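Long-range contacts in aldehyde dehydrogenase (Burkholderia vietnamiensis, PDB 5KF0), which probably oxidises aldehydes to carboxylic acids with a nicotinamide cofactor, as aldehyde dehydrogenases do, and is seen here with NADPH bound: residues A[142-152]-A[472-483]; A[57-68]-A[204-212]. All blocks are in the same frame, centred on the assembly; numbering follows the deposited sequence.

Interaction 1: residues A[142-152]-A[472-483]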
loop_
_atom_site.group_PDB
_atom_site.type_symbol
_atom_site.label_atom_id
_atom_site.label_comp_id
_atom_site.label_asym_id
_atom_site.label_seq_id
_atom_site.Cartn_x
_atom_site.Cartn_y
_atom_site.Cartn_z
ATOM N N GLY A 142 19.091 13.591 5.914
ATOM C CA GLY A 142 20.027 12.844 5.101
ATOM C C GLY A 142 19.918 11.337 5.197
ATOM O O GLY A 142 20.694 10.636 4.531
ATOM N N TYR A 143 18.993 10.809 6.002
ATOM C CA TYR A 143 18.777 9.368 6.100
ATOM C C TYR A 143 17.535 8.952 5.315
ATOM O O TYR A 143 16.525 9.659 5.316
ATOM C CB TYR A 143 18.596 8.937 7.559
ATOM C CG TYR A 143 19.780 9.124 8.488
ATOM C CD1 TYR A 143 20.591 8.046 8.849
ATOM C CD2 TYR A 143 20.054 10.366 9.048
ATOM C CE1 TYR A 143 21.649 8.209 9.733
ATOM C CE2 TYR A 143 21.117 10.543 9.916
ATOM C CZ TYR A 143 21.904 9.464 10.264
ATOM O OH TYR A 143 22.936 9.666 11.154
ATOM N N THR A 144 17.603 7.776 4.683
ATOM C CA THR A 144 16.482 7.164 3.976
ATOM C C THR A 144 16.437 5.678 4.304
ATOM O O THR A 144 17.481 5.032 4.464
ATOM C CB THR A 144 16.613 7.338 2.450
ATOM O OG1 THR A 144 16.771 8.722 2.131
ATOM C CG2 THR A 144 15.383 6.768 1.706
ATOM N N GLY A 145 15.230 5.126 4.377
ATOM C CA GLY A 145 15.031 3.715 4.682
ATOM C C GLY A 145 14.597 2.940 3.447
ATOM O O GLY A 145 13.845 3.455 2.609
ATOM N N TYR A 146 15.074 1.702 3.349
ATOM C CA TYR A 146 14.678 0.765 2.303
ATOM C C TYR A 146 14.370 -0.565 2.963
ATOM O O TYR A 146 15.156 -1.033 3.793
ATOM C CB TYR A 146 15.802 0.575 1.268
ATOM C CG TYR A 146 16.252 1.862 0.626
ATOM C CD1 TYR A 146 15.708 2.276 -0.584
ATOM C CD2 TYR A 146 17.211 2.667 1.230
ATOM C CE1 TYR A 146 16.099 3.459 -1.171
ATOM C CE2 TYR A 146 17.613 3.859 0.648
ATOM C CZ TYR A 146 17.051 4.244 -0.560
ATOM O OH TYR A 146 17.441 5.427 -1.152
ATOM N N THR A 147 13.252 -1.189 2.598
ATOM C CA THR A 147 12.878 -2.445 3.232
ATOM C C THR A 147 12.766 -3.574 2.216
ATOM O O THR A 147 12.520 -3.363 1.023
ATOM C CB THR A 147 11.554 -2.342 3.999
ATOM O OG1 THR A 147 10.450 -2.285 3.075
ATOM C CG2 THR A 147 11.544 -1.110 4.910
ATOM N N ARG A 148 12.926 -4.789 2.736
ATOM C CA ARG A 148 12.744 -6.027 1.984
ATOM C C ARG A 148 12.246 -7.084 2.960
ATOM O O ARG A 148 12.391 -6.944 4.177
ATOM C CB ARG A 148 14.049 -6.493 1.321
ATOM C CG ARG A 148 15.106 -6.939 2.347
ATOM C CD ARG A 148 16.499 -7.054 1.746
ATOM N NE ARG A 148 16.669 -8.235 0.898
ATOM C CZ ARG A 148 17.812 -8.544 0.292
ATOM N NH1 ARG A 148 18.881 -7.759 0.427
ATOM N NH2 ARG A 148 17.888 -9.635 -0.457
ATOM N N ARG A 149 11.661 -8.152 2.419
ATOM C CA ARG A 149 11.221 -9.286 3.223
ATOM C C ARG A 149 12.177 -10.446 2.976
ATOM O O ARG A 149 12.284 -10.923 1.841
ATOM C CB ARG A 149 9.795 -9.695 2.861
ATOM C CG ARG A 149 8.798 -8.557 2.890
ATOM C CD ARG A 149 8.585 -8.019 4.277
ATOM N NE ARG A 149 8.095 -9.028 5.213
ATOM C CZ ARG A 149 7.669 -8.741 6.438
ATOM N NH1 ARG A 149 7.665 -7.476 6.853
ATOM N NH2 ARG A 149 7.246 -9.699 7.247
ATOM N N VAL A 150 12.878 -10.878 4.019
ATOM C CA VAL A 150 13.849 -11.973 3.945
ATOM C C VAL A 150 13.168 -13.244 4.445
ATOM O O VAL A 150 12.453 -13.186 5.451
ATOM C CB VAL A 150 15.101 -11.646 4.781
ATOM C CG1 VAL A 150 16.114 -12.794 4.742
ATOM C CG2 VAL A 150 15.742 -10.346 4.290
ATOM N N PRO A 151 13.348 -14.398 3.810
ATOM C CA PRO A 151 12.744 -15.623 4.350
ATOM C C PRO A 151 13.156 -15.817 5.803
ATOM O O PRO A 151 14.305 -15.568 6.178
ATOM C CB PRO A 151 13.308 -16.738 3.458
ATOM C CG PRO A 151 13.887 -16.086 2.277
ATOM C CD PRO A 151 14.128 -14.635 2.580
ATOM N N ILE A 152 12.203 -16.255 6.633
ATOM C CA ILE A 152 12.471 -16.350 8.069
ATOM C C ILE A 152 13.445 -17.481 8.390
ATOM O O ILE A 152 14.148 -17.428 9.406
ATOM C CB ILE A 152 11.152 -16.497 8.851
ATOM C CG1 ILE A 152 11.369 -16.221 10.342
ATOM C CG2 ILE A 152 10.521 -17.876 8.605
ATOM C CD1 ILE A 152 10.053 -16.059 11.115
ATOM N N GLU A 472 3.897 -12.840 4.999
ATOM C CA GLU A 472 4.351 -11.912 6.033
ATOM C C GLU A 472 4.908 -12.657 7.239
ATOM O O GLU A 472 5.962 -12.290 7.776
ATOM C CB GLU A 472 3.212 -10.979 6.457
ATOM C CG GLU A 472 3.688 -9.884 7.386
ATOM C CD GLU A 472 2.584 -8.997 7.909
ATOM O OE1 GLU A 472 1.397 -9.282 7.641
ATOM O OE2 GLU A 472 2.918 -8.008 8.599
ATOM N N ASP A 473 4.221 -13.719 7.684
ATOM C CA ASP A 473 4.711 -14.455 8.845
ATOM C C ASP A 473 5.966 -15.258 8.531
ATOM O O ASP A 473 6.767 -15.524 9.435
ATOM C CB ASP A 473 3.626 -15.392 9.382
ATOM C CG ASP A 473 2.560 -14.658 10.161
ATOM O OD1 ASP A 473 2.865 -13.590 10.728
ATOM O OD2 ASP A 473 1.419 -15.146 10.206
ATOM N N MET A 474 6.146 -15.666 7.280
ATOM C CA MET A 474 7.284 -16.472 6.868
ATOM C C MET A 474 8.463 -15.627 6.422
ATOM O O MET A 474 9.423 -16.165 5.857
ATOM C CB MET A 474 6.869 -17.426 5.749
ATOM C CG MET A 474 5.819 -18.419 6.213
ATOM S SD MET A 474 5.214 -19.476 4.890
ATOM C CE MET A 474 3.838 -20.212 5.763
ATOM N N THR A 475 8.422 -14.322 6.676
ATOM C CA THR A 475 9.543 -13.456 6.351
ATOM C C THR A 475 9.828 -12.530 7.523
ATOM O O THR A 475 8.946 -12.234 8.339
ATOM C CB THR A 475 9.278 -12.609 5.091
ATOM O OG1 THR A 475 8.033 -11.904 5.220
ATOM C CG2 THR A 475 9.241 -13.477 3.834
ATOM N N GLU A 476 11.085 -12.078 7.589
ATOM C CA GLU A 476 11.485 -11.010 8.490
ATOM C C GLU A 476 11.729 -9.754 7.684
ATOM O O GLU A 476 12.437 -9.818 6.676
ATOM C CB GLU A 476 12.767 -11.365 9.253
ATOM C CG GLU A 476 12.557 -12.335 10.423
ATOM C CD GLU A 476 11.977 -11.659 11.645
ATOM O OE1 GLU A 476 11.764 -12.352 12.664
ATOM O OE2 GLU A 476 11.731 -10.435 11.593
ATOM N N PRO A 477 11.212 -8.599 8.086
ATOM C CA PRO A 477 11.638 -7.361 7.424
ATOM C C PRO A 477 13.108 -7.098 7.710
ATOM O O PRO A 477 13.597 -7.318 8.824
ATOM C CB PRO A 477 10.748 -6.280 8.051
ATOM C CG PRO A 477 10.275 -6.855 9.330
ATOM C CD PRO A 477 10.264 -8.360 9.184
ATOM N N ARG A 478 13.829 -6.638 6.690
ATOM C CA ARG A 478 15.206 -6.202 6.899
ATOM C C ARG A 478 15.332 -4.791 6.347
ATOM O O ARG A 478 15.213 -4.574 5.134
ATOM C CB ARG A 478 16.222 -7.145 6.250
ATOM C CG ARG A 478 17.649 -6.821 6.709
ATOM C CD ARG A 478 18.654 -7.854 6.223
ATOM N NE ARG A 478 18.431 -9.161 6.832
ATOM C CZ ARG A 478 18.934 -10.290 6.341
ATOM N NH1 ARG A 478 19.653 -10.252 5.216
ATOM N NH2 ARG A 478 18.711 -11.451 6.954
ATOM N N LEU A 479 15.522 -3.841 7.256
ATOM C CA LEU A 479 15.649 -2.436 6.912
ATOM C C LEU A 479 17.087 -2.132 6.533
ATOM O O LEU A 479 18.019 -2.594 7.192
ATOM C CB LEU A 479 15.237 -1.580 8.113
ATOM C CG LEU A 479 15.418 -0.065 8.001
ATOM C CD1 LEU A 479 14.417 0.502 6.985
ATOM C CD2 LEU A 479 15.235 0.557 9.396
ATOM N N MET A 480 17.266 -1.354 5.469
ATOM C CA MET A 480 18.546 -0.727 5.178
ATOM C C MET A 480 18.360 0.776 5.321
ATOM O O MET A 480 17.545 1.373 4.604
ATOM C CB MET A 480 19.058 -1.079 3.776
ATOM C CG MET A 480 20.390 -0.401 3.464
ATOM S SD MET A 480 21.073 -0.892 1.858
ATOM C CE MET A 480 19.731 -0.340 0.824
ATOM N N VAL A 481 19.109 1.381 6.241
ATOM C CA VAL A 481 19.149 2.831 6.406
ATOM C C VAL A 481 20.395 3.332 5.698
ATOM O O VAL A 481 21.503 2.889 6.011
ATOM C CB VAL A 481 19.185 3.225 7.892
ATOM C CG1 VAL A 481 19.305 4.747 8.040
ATOM C CG2 VAL A 481 17.952 2.683 8.618
ATOM N N VAL A 482 20.236 4.257 4.756
ATOM C CA VAL A 482 21.378 4.840 4.059
ATOM C C VAL A 482 21.528 6.286 4.511
ATOM O O VAL A 482 20.582 7.077 4.396
ATOM C CB VAL A 482 21.207 4.761 2.538
ATOM C CG1 VAL A 482 22.390 5.432 1.841
ATOM C CG2 VAL A 482 21.070 3.298 2.106
ATOM N N ARG A 483 22.712 6.647 4.998
ATOM C CA ARG A 483 22.973 8.034 5.366
ATOM C C ARG A 483 23.751 8.720 4.254
ATOM O O ARG A 483 24.803 8.229 3.829
ATOM C CB ARG A 483 23.758 8.167 6.673
ATOM C CG ARG A 483 23.802 9.640 7.121
ATOM C CD ARG A 483 24.733 9.905 8.291
ATOM N NE ARG A 483 24.413 11.200 8.908
ATOM C CZ ARG A 483 24.938 11.658 10.042
ATOM N NH1 ARG A 483 25.851 10.953 10.707
ATOM N NH2 ARG A 483 24.543 12.830 10.523
HETATM O O HOH W 1 19.577 8.946 2.212
#

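Interaction 2: residues A[57-68]-A[204-212]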
loop_
_atom_site.group_PDB
_atom_site.type_symbol
_atom_site.label_atom_id
_atom_site.label_comp_id
_atom_site.label_asym_id
_atom_site.label_seq_id
_atom_site.Cartn_x
_atom_site.Cartn_y
_atom_site.Cartn_z
ATOM N N ALA A 57 18.906 -30.641 7.020
ATOM C CA ALA A 57 18.910 -30.350 5.592
ATOM C C ALA A 57 18.219 -29.024 5.302
ATOM O O ALA A 57 18.643 -28.280 4.409
ATOM C CB ALA A 57 18.240 -31.489 4.821
ATOM N N ALA A 58 17.156 -28.710 6.051
ATOM C CA ALA A 58 16.479 -27.431 5.871
ATOM C C ALA A 58 17.414 -26.276 6.198
ATOM O O ALA A 58 17.455 -25.278 5.468
ATOM C CB ALA A 58 15.220 -27.372 6.744
ATOM N N VAL A 59 18.185 -26.405 7.285
ATOM C CA VAL A 59 19.160 -25.376 7.643
ATOM C C VAL A 59 20.141 -25.170 6.504
ATOM O O VAL A 59 20.431 -24.031 6.115
ATOM C CB VAL A 59 19.879 -25.740 8.959
ATOM C CG1 VAL A 59 21.085 -24.822 9.201
ATOM C CG2 VAL A 59 18.918 -25.645 10.139
ATOM N N ASP A 60 20.636 -26.265 5.923
ATOM C CA ASP A 60 21.605 -26.156 4.841
ATOM C C ASP A 60 21.002 -25.543 3.587
ATOM O O ASP A 60 21.748 -24.973 2.782
ATOM C CB ASP A 60 22.205 -27.527 4.523
ATOM C CG ASP A 60 23.122 -28.030 5.629
ATOM O OD1 ASP A 60 23.552 -27.198 6.462
ATOM O OD2 ASP A 60 23.414 -29.244 5.662
ATOM N N ALA A 61 19.680 -25.626 3.414
ATOM C CA ALA A 61 18.999 -25.071 2.248
ATOM C C ALA A 61 18.615 -23.604 2.399
ATOM O O ALA A 61 18.081 -23.028 1.447
ATOM C CB ALA A 61 17.733 -25.883 1.934
ATOM N N VAL A 62 18.855 -22.986 3.559
ATOM C CA VAL A 62 18.392 -21.616 3.792
ATOM C C VAL A 62 18.987 -20.649 2.769
ATOM O O VAL A 62 18.265 -19.876 2.126
ATOM C CB VAL A 62 18.710 -21.188 5.234
ATOM C CG1 VAL A 62 18.545 -19.677 5.387
ATOM C CG2 VAL A 62 17.774 -21.930 6.186
ATOM N N LYS A 63 20.311 -20.662 2.609
ATOM C CA LYS A 63 20.919 -19.703 1.686
ATOM C C LYS A 63 20.544 -20.007 0.238
ATOM O O LYS A 63 20.137 -19.075 -0.480
ATOM C CB LYS A 63 22.435 -19.650 1.909
ATOM C CG LYS A 63 23.150 -18.612 1.055
ATOM C CD LYS A 63 24.568 -18.376 1.582
ATOM C CE LYS A 63 25.551 -18.086 0.460
ATOM N NZ LYS A 63 25.311 -16.757 -0.159
ATOM N N PRO A 64 20.600 -21.254 -0.243
ATOM C CA PRO A 64 20.164 -21.505 -1.628
ATOM C C PRO A 64 18.720 -21.098 -1.899
ATOM O O PRO A 64 18.421 -20.557 -2.973
ATOM C CB PRO A 64 20.368 -23.018 -1.776
ATOM C CG PRO A 64 21.466 -23.336 -0.822
ATOM C CD PRO A 64 21.243 -22.446 0.352
ATOM N N MET A 65 17.815 -21.342 -0.950
ATOM C CA MET A 65 16.427 -20.920 -1.127
ATOM C C MET A 65 16.314 -19.403 -1.150
ATOM O O MET A 65 15.566 -18.843 -1.958
ATOM C CB MET A 65 15.549 -21.502 -0.015
ATOM C CG MET A 65 15.206 -22.959 -0.211
ATOM S SD MET A 65 14.249 -23.220 -1.728
ATOM C CE MET A 65 12.721 -22.398 -1.331
ATOM N N ARG A 66 17.052 -18.726 -0.265
ATOM C CA ARG A 66 17.024 -17.267 -0.214
ATOM C C ARG A 66 17.542 -16.648 -1.509
ATOM O O ARG A 66 17.114 -15.554 -1.895
ATOM C CB ARG A 66 17.851 -16.782 0.979
ATOM C CG ARG A 66 17.907 -15.277 1.150
ATOM C CD ARG A 66 18.725 -14.873 2.375
ATOM N NE ARG A 66 20.170 -14.858 2.136
ATOM C CZ ARG A 66 21.052 -15.609 2.792
ATOM N NH1 ARG A 66 20.646 -16.456 3.733
ATOM N NH2 ARG A 66 22.343 -15.509 2.508
ATOM N N GLU A 67 18.448 -17.326 -2.194
ATOM C CA GLU A 67 19.033 -16.781 -3.414
ATOM C C GLU A 67 18.234 -17.109 -4.667
ATOM O O GLU A 67 18.518 -16.542 -5.727
ATOM C CB GLU A 67 20.472 -17.282 -3.561
ATOM C CG GLU A 67 21.370 -16.715 -2.471
ATOM C CD GLU A 67 22.800 -17.173 -2.573
ATOM O OE1 GLU A 67 23.064 -18.173 -3.269
ATOM O OE2 GLU A 67 23.665 -16.525 -1.949
ATOM N N LEU A 68 17.262 -18.003 -4.575
ATOM C CA LEU A 68 16.412 -18.331 -5.709
ATOM C C LEU A 68 15.634 -17.093 -6.150
ATOM O O LEU A 68 14.883 -16.525 -5.341
ATOM C CB LEU A 68 15.458 -19.451 -5.311
ATOM C CG LEU A 68 14.955 -20.445 -6.351
ATOM C CD1 LEU A 68 16.133 -21.173 -6.976
ATOM C CD2 LEU A 68 14.004 -21.424 -5.677
ATOM N N THR A 204 10.827 -30.824 -9.276
ATOM C CA THR A 204 11.349 -29.501 -9.581
ATOM C C THR A 204 12.828 -29.394 -9.228
ATOM O O THR A 204 13.409 -30.258 -8.570
ATOM C CB THR A 204 10.584 -28.410 -8.835
ATOM O OG1 THR A 204 10.922 -28.460 -7.443
ATOM C CG2 THR A 204 9.086 -28.572 -9.014
ATOM N N ASN A 205 13.416 -28.270 -9.642
ATOM C CA ASN A 205 14.810 -27.931 -9.429
ATOM C C ASN A 205 15.089 -27.291 -8.086
ATOM O O ASN A 205 16.121 -26.623 -7.950
ATOM C CB ASN A 205 15.282 -26.990 -10.539
ATOM C CG ASN A 205 16.197 -27.677 -11.497
ATOM O OD1 ASN A 205 17.047 -27.052 -12.126
ATOM N ND2 ASN A 205 16.038 -28.993 -11.610
ATOM N N LEU A 206 14.228 -27.469 -7.096
ATOM C CA LEU A 206 14.463 -26.834 -5.809
ATOM C C LEU A 206 15.773 -27.322 -5.200
ATOM O O LEU A 206 16.129 -28.498 -5.355
ATOM C CB LEU A 206 13.319 -27.148 -4.849
ATOM C CG LEU A 206 12.020 -26.404 -5.108
ATOM C CD1 LEU A 206 10.890 -27.076 -4.333
ATOM C CD2 LEU A 206 12.183 -24.943 -4.694
ATOM N N PRO A 207 16.501 -26.461 -4.485
ATOM C CA PRO A 207 17.717 -26.910 -3.792
ATOM C C PRO A 207 17.398 -28.039 -2.823
ATOM O O PRO A 207 16.346 -28.047 -2.187
ATOM C CB PRO A 207 18.186 -25.653 -3.048
ATOM C CG PRO A 207 17.513 -24.499 -3.739
ATOM C CD PRO A 207 16.224 -25.029 -4.287
ATOM N N LYS A 208 18.318 -29.000 -2.710
ATOM C CA LYS A 208 18.112 -30.099 -1.782
ATOM C C LYS A 208 18.023 -29.579 -0.355
ATOM O O LYS A 208 18.838 -28.751 0.079
ATOM C CB LYS A 208 19.240 -31.124 -1.901
ATOM C CG LYS A 208 19.141 -31.973 -3.154
ATOM C CD LYS A 208 17.690 -32.288 -3.518
ATOM C CE LYS A 208 17.571 -33.372 -4.587
ATOM N NZ LYS A 208 17.431 -32.827 -5.962
ATOM N N GLY A 209 17.003 -30.053 0.369
ATOM C CA GLY A 209 16.658 -29.542 1.676
ATOM C C GLY A 209 15.571 -28.485 1.673
ATOM O O GLY A 209 15.138 -28.063 2.754
ATOM N N ALA A 210 15.131 -28.031 0.494
ATOM C CA ALA A 210 14.016 -27.089 0.440
ATOM C C ALA A 210 12.770 -27.655 1.101
ATOM O O ALA A 210 11.998 -26.902 1.705
ATOM C CB ALA A 210 13.699 -26.713 -1.011
ATOM N N PHE A 211 12.547 -28.963 1.011
ATOM C CA PHE A 211 11.352 -29.502 1.643
ATOM C C PHE A 211 11.571 -30.932 2.102
ATOM O O PHE A 211 12.361 -31.684 1.526
ATOM C CB PHE A 211 10.141 -29.432 0.702
ATOM C CG PHE A 211 10.175 -30.430 -0.423
ATOM C CD1 PHE A 211 9.515 -31.643 -0.303
ATOM C CD2 PHE A 211 10.841 -30.143 -1.614
ATOM C CE1 PHE A 211 9.531 -32.565 -1.342
ATOM C CE2 PHE A 211 10.853 -31.059 -2.672
ATOM C CZ PHE A 211 10.190 -32.270 -2.532
ATOM N N SER A 212 10.870 -31.280 3.177
ATOM C CA SER A 212 10.627 -32.653 3.574
ATOM C C SER A 212 9.155 -32.775 3.931
ATOM O O SER A 212 8.559 -31.836 4.464
ATOM C CB SER A 212 11.506 -33.075 4.771
ATOM O OG SER A 212 12.886 -33.079 4.416
HETATM O O HOH W 2 20.281 -29.346 2.404
#

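Interaction 1: residues A[142-152]-A[472-483]
The oligomerisation domain of the aldehyde dehydrogenase fold is built on a three-stranded antiparallel sheet (129-133, 143-151, 475-483), strand 143-151 in the middle; its pairing with 475-483 begins where the Tyr143 ring meets the aliphatic chain of Arg483. Arg483 CG sits over one ring face, 3.7 Å from the centroid, a CH-pi contact. The arginine chain runs extended from CG to NE, carrying its guanidinium past the ring, at 22° to the ring plane, until Tyr143 OH lies over the guanidinium's centre. That hydroxyl is hydrogen-bonded to Asp443 of the second subunit. On the other side of the sheet, Val482 CG2 comes within 3.8 Å of Tyr146 CE2.

Backbone bonds join the strands from Thr144-Val482 to Val150-Glu476, that from Arg148 N to Arg478 O being weak; Met480 N to Tyr146 O, 2.7 Å, is almost straight. Leu479 to Val482 also pair in parallel with a strand of the second subunit, continuing the sheet across the interface, as in other members of this family.

Near the helix end, Arg149 folds back through bends at chi2 and chi3 (-66° and -59°). Its NE, 2.9 Å from Thr475 OG1, and its NH2 grip that oxygen side-on in the guanidinium plane, while Pro477 covers one guanidinium face. Thr475 OG1 is hydrogen-bonded to Ile471 O as well. In one of two conformers, Val150 puts CG2 over the guanidinium centre of Arg478, whose NH1 bonds to Trp431 O of the second subunit.

Interaction 2: residues A[57-68]-A[204-212]
Met65 lays its sulfur into the bend of the 206-210 loop, where SD is 3.6 Å from Ala210 CB and, for the Pro207 conformer described, 3.7 Å from Pro207 CD. The CB of Met65 does not itself aim at the loop; bends at chi2 and chi3 (-62° and -67°) turn the thioether toward it, and the side chain crosses the Pro207 ring at about a right angle. Leu206 CD2 touches the same sulfur and, in the conformer of Leu68 described, also meets Leu68 CD2, methyl against methyl. One helical turn before Leu68, Pro64 CB abuts Pro207 CB at 3.6 Å.

Pro207 to Ala210 form a type II beta turn, closed by the backbone bond from Ala210 N to Pro207 O. Its third residue, Gly209, has the positive phi (95°) expected of that position, and the missing side chain lets the turn come close against the end of helix 48-60 and the junction at Ala61: Ala61 CB rests 3.4 Å from Gly209 C, and Ala58 CA directs a C-H toward Gly209 O. No direct hydrogen bond joins the two segments. A water instead spans them, donating to both Ala57 O and Lys208 O, each 2.8 Å from the water oxygen.

Gly209 N donates a hydrogen bond to Asn20 OD1, from the loop after strand 13-18. Leu206 also packs on helices 70-86 and 192-202, and beyond the turn the chain enters strand 211-213, beside strand 182-185 at the edge of the mixed, mostly parallel six-stranded sheet of the Rossmann-type domain, so that helices 48-60 and 62-67 pack against the approach to this sheet edge.

Overall arrangement
Two kinds of long-range joint are combined in one subunit: interaction 1 is a backbone-bonded strand pair, interaction 2 an apolar fit between helices and a turn. Their centres lie 22 Å apart, yet they touch through Arg66, whose CG, in the conformer described, is 4.1 Å from Pro151 CD. Both contacts reach the second subunit: interaction 1 along strand 475-483 and through its own side chains, interaction 2 through Arg66, which forms a salt bridge to Glu433 of that subunit. As for the cofactor, in interaction 1 the side chain of Asp473 remains about 12 Å from the bound NADPH.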